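Side-chain contacts in metallo-beta-lactamase 1 (PDB 5MMD), which probably hydrolyses beta-lactam antibiotics to substituted beta-amino acids at a zinc site, as a class B metallo-beta-lactamase: residues K88-G92 against K93-T97; T97-A101 against L102-I106. All coordinates share one frame; numbering follows the deposited sequence.

Overall arrangement
Followed from the N terminus, the chain leaves helix 87-92 through contact 1, where residues 93-97 fold back over the last turn of that helix and then start the strand 97-100. Contact 2 follows directly: the strand runs into helix 101-109 at S100. The two contacts neither nest nor cross. They lie in series, with centres about 14 Å apart, and share T97, whose hydroxyl closes the first loop on N91 while its backbone is already in the sheet. Contact 1 thus ties a helix end to an inner strand of the seven-stranded sheet, and contact 2 ties that strand to a helix start near the zinc ligand H78.

Contact 1: residues K88-G92 against K93-T97; sequences KWLNG and KSITT
The carbonyl oxygen of L90 is gripped by two amides further along the chain, those of K93 and I95. I95 N donates to L90 O at 3.0 Å, the 6-to-1 bond of a Schellman motif, while K93 N reaches the same oxygen from the opposite face of the carbonyl plane. S94, with phi +48°, is the C-prime residue of the motif, and its N supplies the companion bond to N91 O at 3.0 Å. These bonds take up the carbonyls of L90 and N91, as in a Schellman C-cap, where the chain reverses. A second anchor lies further along: T97 OG1 donates to N91 OD1 at 2.7 Å, lying in the carbonyl plane on a lone pair of the amide oxygen. The T97 hydroxyl stands between its own backbone N and carbonyl carbon (chi1 54°), which leaves CG2 to rest on L90 CB at 3.7 Å. Past the reversal, I95 turns back to the helix, with its CD1 3.7 Å from L90 CD2; this apolar pair beside the Schellman bonds is a usual companion of the motif. On another side of the turn K93 bends at chi2 and chi3 and lays its CG over one face of W89, 3.6 Å from the centroid of the six-membered ring and 9° off its normal, a CH-pi contact. The N91 amide is held at both ends, because ND2 donates to E113 and Q114 O, and T97 OG1 also bonds R116 N. W89 packs on helix 54-66, L90 and I95 touch strand 70-75, and the backbone of T97 pairs with S117 of strand 117-119, the strand next to 97-100 in the sheet.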
ATOM      1  N   LYS A  88      11.847  -5.868  -8.336  1.00 16.70           N
ATOM      2  CA  LYS A  88      12.897  -6.392  -9.186  1.00 19.10           C
ATOM      3  C   LYS A  88      12.350  -6.989 -10.472  1.00 20.08           C
ATOM      4  O   LYS A  88      12.874  -6.713 -11.563  1.00 20.98           O
ATOM      5  CB  LYS A  88      13.739  -7.451  -8.461  1.00 18.74           C
ATOM      6  CG  LYS A  88      14.827  -8.060  -9.363  1.00 21.09           C
ATOM      7  CD  LYS A  88      15.595  -9.192  -8.717  0.33 21.31           C
ATOM      8  CE  LYS A  88      16.786  -8.687  -7.925  0.37 22.04           C
ATOM      9  NZ  LYS A  88      17.618  -9.820  -7.426  0.11 22.88           N
ATOM     10  N   TRP A  89      11.304  -7.805 -10.356  1.00 18.31           N
ATOM     11  CA  TRP A  89      10.747  -8.439 -11.537  1.00 19.24           C
ATOM     12  C   TRP A  89      10.192  -7.355 -12.480  1.00 19.76           C
ATOM     13  O   TRP A  89      10.407  -7.410 -13.682  1.00 21.48           O
ATOM     14  CB  TRP A  89       9.674  -9.461 -11.162  1.00 18.83           C
ATOM     15  CG  TRP A  89       9.121 -10.162 -12.355  1.00 20.14           C
ATOM     16  CD1 TRP A  89       9.596 -11.303 -12.953  1.00 21.66           C
ATOM     17  CD2 TRP A  89       8.004  -9.742 -13.120  1.00 20.18           C
ATOM     18  NE1 TRP A  89       8.818 -11.617 -14.046  1.00 21.82           N
ATOM     19  CE2 TRP A  89       7.834 -10.675 -14.168  1.00 22.07           C
ATOM     20  CE3 TRP A  89       7.145  -8.663 -13.040  1.00 20.30           C
ATOM     21  CZ2 TRP A  89       6.832 -10.553 -15.121  1.00 23.20           C
ATOM     22  CZ3 TRP A  89       6.131  -8.545 -13.997  1.00 21.76           C
ATOM     23  CH2 TRP A  89       6.000  -9.485 -15.023  1.00 23.47           C
ATOM     24  N   LEU A  90       9.549  -6.343 -11.923  1.00 18.52           N
ATOM     25  CA  LEU A  90       8.914  -5.312 -12.731  1.00 19.82           C
ATOM     26  C   LEU A  90       9.988  -4.476 -13.436  1.00 21.84           C
ATOM     27  O   LEU A  90       9.862  -4.147 -14.619  1.00 22.95           O
ATOM     28  CB  LEU A  90       8.045  -4.429 -11.857  1.00 19.74           C
ATOM     29  CG  LEU A  90       6.750  -4.994 -11.268  1.00 19.83           C
ATOM     30  CD1 LEU A  90       6.196  -4.020 -10.222  1.00 17.97           C
ATOM     31  CD2 LEU A  90       5.750  -5.249 -12.366  1.00 21.22           C
ATOM     32  N   ASN A  91      11.034  -4.144 -12.687  1.00 20.69           N
ATOM     33  CA  ASN A  91      12.188  -3.452 -13.221  1.00 22.83           C
ATOM     34  C   ASN A  91      12.755  -4.189 -14.414  1.00 25.10           C
ATOM     35  O   ASN A  91      13.099  -3.596 -15.436  1.00 26.40           O
ATOM     36  CB  ASN A  91      13.258  -3.312 -12.157  1.00 22.20           C
ATOM     37  CG  ASN A  91      12.978  -2.194 -11.197  1.00 21.01           C
ATOM     38  OD1 ASN A  91      12.025  -1.431 -11.369  1.00 20.49           O
ATOM     39  ND2 ASN A  91      13.796  -2.090 -10.168  1.00 20.84           N
ATOM     40  N   GLY A  92      12.877  -5.503 -14.254  1.00 25.16           N
ATOM     41  CA  GLY A  92      13.364  -6.358 -15.315  1.00 27.45           C
ATOM     42  C   GLY A  92      12.534  -6.321 -16.583  1.00 28.97           C
ATOM     43  O   GLY A  92      13.051  -6.594 -17.662  1.00 31.72           O
ATOM     44  N   LYS A  93      11.246  -6.018 -16.449  1.00 28.10           N
ATOM     45  CA  LYS A  93      10.328  -5.985 -17.584  1.00 29.49           C
ATOM     46  C   LYS A  93      10.155  -4.561 -18.098  1.00 30.41           C
ATOM     47  O   LYS A  93       9.310  -4.297 -18.949  1.00 30.43           O
ATOM     48  CB  LYS A  93       8.973  -6.580 -17.188  1.00 27.46           C
ATOM     49  CG  LYS A  93       9.040  -7.985 -16.609  1.00 26.55           C
ATOM     50  CD  LYS A  93       9.787  -8.976 -17.499  1.00 28.58           C
ATOM     51  CE  LYS A  93       8.864  -9.720 -18.456  1.00 30.09           C
ATOM     52  NZ  LYS A  93       9.648 -10.665 -19.335  0.47 32.32           N
ATOM     53  N   SER A  94      10.996  -3.668 -17.579  1.00 30.92           N
ATOM     54  CA  SER A  94      10.918  -2.225 -17.814  1.00 31.37           C
ATOM     55  C   SER A  94       9.505  -1.660 -17.626  1.00 28.93           C
ATOM     56  O   SER A  94       9.088  -0.733 -18.306  1.00 29.29           O
ATOM     57  CB  SER A  94      11.452  -1.891 -19.192  1.00 35.15           C
ATOM     58  OG  SER A  94      12.839  -2.094 -19.179  1.00 37.12           O
ATOM     59  N   ILE A  95       8.800  -2.219 -16.652  1.00 25.50           N
ATOM     60  CA  ILE A  95       7.622  -1.592 -16.089  1.00 23.71           C
ATOM     61  C   ILE A  95       8.048  -0.598 -15.007  1.00 22.30           C
ATOM     62  O   ILE A  95       8.597  -1.001 -13.989  1.00 21.12           O
ATOM     63  CB  ILE A  95       6.694  -2.637 -15.467  1.00 22.15           C
ATOM     64  CG1 ILE A  95       6.257  -3.633 -16.549  1.00 24.24           C
ATOM     65  CG2 ILE A  95       5.514  -1.976 -14.820  1.00 20.56           C
ATOM     66  CD1 ILE A  95       5.605  -4.852 -16.006  1.00 22.82           C
ATOM     67  N   THR A  96       7.778   0.688 -15.202  1.00 23.40           N
ATOM     68  CA  THR A  96       8.200   1.701 -14.231  1.00 22.22           C
ATOM     69  C   THR A  96       7.672   1.483 -12.801  1.00 19.90           C
ATOM     70  O   THR A  96       6.474   1.405 -12.549  1.00 18.85           O
ATOM     71  CB  THR A  96       7.794   3.104 -14.695  1.00 23.32           C
ATOM     72  OG1 THR A  96       8.262   3.286 -16.021  1.00 25.68           O
ATOM     73  CG2 THR A  96       8.412   4.149 -13.820  1.00 23.14           C
ATOM     74  N   THR A  97       8.612   1.393 -11.877  1.00 19.35           N
ATOM     75  CA  THR A  97       8.347   1.278 -10.463  1.00 17.55           C
ATOM     76  C   THR A  97       8.617   2.617  -9.790  1.00 17.70           C
ATOM     77  O   THR A  97       9.583   3.325 -10.119  1.00 19.12           O
ATOM     78  CB  THR A  97       9.213   0.181  -9.822  1.00 17.09           C
ATOM     79  OG1 THR A  97      10.591   0.425 -10.133  1.00 18.52           O
ATOM     80  CG2 THR A  97       8.839  -1.157 -10.381  1.00 17.71           C
TER

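Contact 2: residues T97-A101 against L102-I106; sequences TYASA and LTNEI
L102 is the second residue of helix 101-109, just after A101, and S100 is the N-cap of that helix, at the strand-to-helix corner of the beta-alpha-beta unit formed by strand 97-100, helix 101-109 and strand 117-119. The N-to-C directions of strand 97-100 and helix segment 102-106 differ by 97°, nearly a right angle, and L102 brings its CB alongside S100 OG at 3.9 Å. T103 makes the capping bond: its N donates to S100 OG at 2.9 Å with an N-H...O angle of 163°. The S100 chi1 of 71° sets OG between its own backbone N and carbonyl carbon, where it faces the T103 amide. T103 CG2, anti to its own backbone N, lies 3.7 Å from A99 CB, while OG1 is hydrogen-bonded to D143. A water accepts from S100 N and donates to T103 OG1, so it bridges the backbone of the cap residue and the side chain of T103. That side chain is also about 5 Å from that of H78, a zinc ligand, though about 10 Å from the metal itself. Next, N104 N donates to S100 O, a nearly straight bond of 3.0 Å that opens the helical series; N104 OD1 passes near A99 CB and accepts from A115 N. Last comes E105, whose N donates to A101 O at 2.9 Å while its CG lies 3.4 Å from that same oxygen.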
ATOM      1  N   THR A  97       8.612   1.393 -11.877  1.00 19.35           N
ATOM      2  CA  THR A  97       8.347   1.278 -10.463  1.00 17.55           C
ATOM      3  C   THR A  97       8.617   2.617  -9.790  1.00 17.70           C
ATOM      4  O   THR A  97       9.583   3.325 -10.119  1.00 19.12           O
ATOM      5  CB  THR A  97       9.213   0.181  -9.822  1.00 17.09           C
ATOM      6  OG1 THR A  97      10.591   0.425 -10.133  1.00 18.52           O
ATOM      7  CG2 THR A  97       8.839  -1.157 -10.381  1.00 17.71           C
ATOM      8  N   TYR A  98       7.737   2.974  -8.882  1.00 16.45           N
ATOM      9  CA  TYR A  98       7.856   4.196  -8.103  1.00 17.54           C
ATOM     10  C   TYR A  98       7.933   3.893  -6.604  1.00 15.67           C
ATOM     11  O   TYR A  98       7.312   2.968  -6.116  1.00 14.32           O
ATOM     12  CB  TYR A  98       6.665   5.134  -8.313  1.00 16.66           C
ATOM     13  CG  TYR A  98       6.424   5.596  -9.715  1.00 18.15           C
ATOM     14  CD1 TYR A  98       6.799   6.861 -10.110  1.00 20.33           C
ATOM     15  CD2 TYR A  98       5.779   4.791 -10.637  1.00 18.55           C
ATOM     16  CE1 TYR A  98       6.583   7.300 -11.409  1.00 21.35           C
ATOM     17  CE2 TYR A  98       5.549   5.225 -11.933  1.00 20.43           C
ATOM     18  CZ  TYR A  98       5.916   6.472 -12.300  1.00 21.72           C
ATOM     19  OH  TYR A  98       5.691   6.909 -13.599  1.00 25.35           O
ATOM     20  N   ALA A  99       8.652   4.751  -5.879  1.00 15.78           N
ATOM     21  CA  ALA A  99       8.599   4.787  -4.432  1.00 15.28           C
ATOM     22  C   ALA A  99       9.035   6.160  -3.981  1.00 16.83           C
ATOM     23  O   ALA A  99       9.563   6.924  -4.779  1.00 17.38           O
ATOM     24  CB  ALA A  99       9.482   3.714  -3.833  1.00 15.44           C
ATOM     25  N   SER A 100       8.829   6.504  -2.720  1.00 15.54           N
ATOM     26  CA  SER A 100       9.401   7.759  -2.230  1.00 16.81           C
ATOM     27  C   SER A 100      10.949   7.659  -2.184  1.00 17.93           C
ATOM     28  O   SER A 100      11.513   6.568  -2.144  1.00 17.49           O
ATOM     29  CB  SER A 100       8.869   8.097  -0.843  1.00 17.96           C
ATOM     30  OG  SER A 100       9.402   7.203   0.141  1.00 15.76           O
ATOM     31  N   ALA A 101      11.627   8.800  -2.209  1.00 19.54           N
ATOM     32  CA  ALA A 101      13.100   8.805  -2.074  1.00 20.93           C
ATOM     33  C   ALA A 101      13.513   8.098  -0.756  1.00 20.28           C
ATOM     34  O   ALA A 101      14.475   7.370  -0.736  1.00 20.65           O
ATOM     35  CB  ALA A 101      13.627  10.175  -2.102  1.00 22.76           C
ATOM     36  N   LEU A 102      12.740   8.310   0.307  1.00 20.16           N
ATOM     37  CA  LEU A 102      13.027   7.738   1.622  1.00 19.87           C
ATOM     38  C   LEU A 102      12.881   6.205   1.580  1.00 18.01           C
ATOM     39  O   LEU A 102      13.735   5.439   2.057  1.00 18.08           O
ATOM     40  CB  LEU A 102      12.087   8.320   2.676  1.00 19.31           C
ATOM     41  CG  LEU A 102      12.204   7.691   4.062  1.00 18.60           C
ATOM     42  CD1 LEU A 102      13.690   7.677   4.524  1.00 21.32           C
ATOM     43  CD2 LEU A 102      11.350   8.438   5.037  1.00 18.74           C
ATOM     44  N   THR A 103      11.793   5.760   0.987  1.00 16.48           N
ATOM     45  CA  THR A 103      11.609   4.334   0.816  1.00 16.05           C
ATOM     46  C   THR A 103      12.798   3.728   0.036  1.00 16.78           C
ATOM     47  O   THR A 103      13.337   2.704   0.438  1.00 16.03           O
ATOM     48  CB  THR A 103      10.307   4.038   0.110  1.00 15.39           C
ATOM     49  OG1 THR A 103       9.245   4.222   1.046  1.00 15.75           O
ATOM     50  CG2 THR A 103      10.285   2.608  -0.420  1.00 15.17           C
ATOM     51  N   ASN A 104      13.217   4.382  -1.055  1.00 17.55           N
ATOM     52  CA  ASN A 104      14.351   3.886  -1.839  1.00 18.26           C
ATOM     53  C   ASN A 104      15.647   3.875  -1.017  1.00 20.39           C
ATOM     54  O   ASN A 104      16.488   3.009  -1.193  1.00 20.00           O
ATOM     55  CB  ASN A 104      14.542   4.711  -3.134  1.00 19.48           C
ATOM     56  CG  ASN A 104      13.975   3.996  -4.359  1.00 19.33           C
ATOM     57  OD1 ASN A 104      13.370   2.924  -4.238  1.00 17.68           O
ATOM     58  ND2 ASN A 104      14.167   4.587  -5.546  1.00 20.60           N
ATOM     59  N   GLU A 105      15.799   4.817  -0.100  1.00 20.87           N
ATOM     60  CA  GLU A 105      17.032   4.855   0.678  1.00 22.04           C
ATOM     61  C   GLU A 105      17.081   3.681   1.637  1.00 21.29           C
ATOM     62  O   GLU A 105      18.156   3.108   1.860  1.00 21.77           O
ATOM     63  CB  GLU A 105      17.157   6.160   1.438  1.00 23.99           C
ATOM     64  CG  GLU A 105      17.590   7.325   0.567  1.00 26.85           C
ATOM     65  CD  GLU A 105      19.020   7.185  -0.017  1.00 30.71           C
ATOM     66  OE1 GLU A 105      19.947   6.665   0.661  1.00 31.03           O
ATOM     67  OE2 GLU A 105      19.223   7.610  -1.183  1.00 32.01           O
ATOM     68  N   ILE A 106      15.910   3.315   2.171  1.00 19.94           N
ATOM     69  CA  ILE A 106      15.793   2.173   3.066  1.00 19.60           C
ATOM     70  C   ILE A 106      16.106   0.897   2.303  1.00 19.04           C
ATOM     71  O   ILE A 106      16.957   0.108   2.731  1.00 20.29           O
ATOM     72  CB  ILE A 106      14.402   2.120   3.711  1.00 18.06           C
ATOM     73  CG1 ILE A 106      14.237   3.333   4.637  1.00 19.28           C
ATOM     74  CG2 ILE A 106      14.207   0.805   4.480  1.00 17.58           C
ATOM     75  CD1 ILE A 106      12.807   3.574   5.093  1.00 18.00           C
TER
HETATM   76  O   HOH W   1       7.315   4.828  -0.963  1.00 12.26           O
HETATM   77  O   HOH W   2      16.221   7.715  -2.516  1.00 22.96           O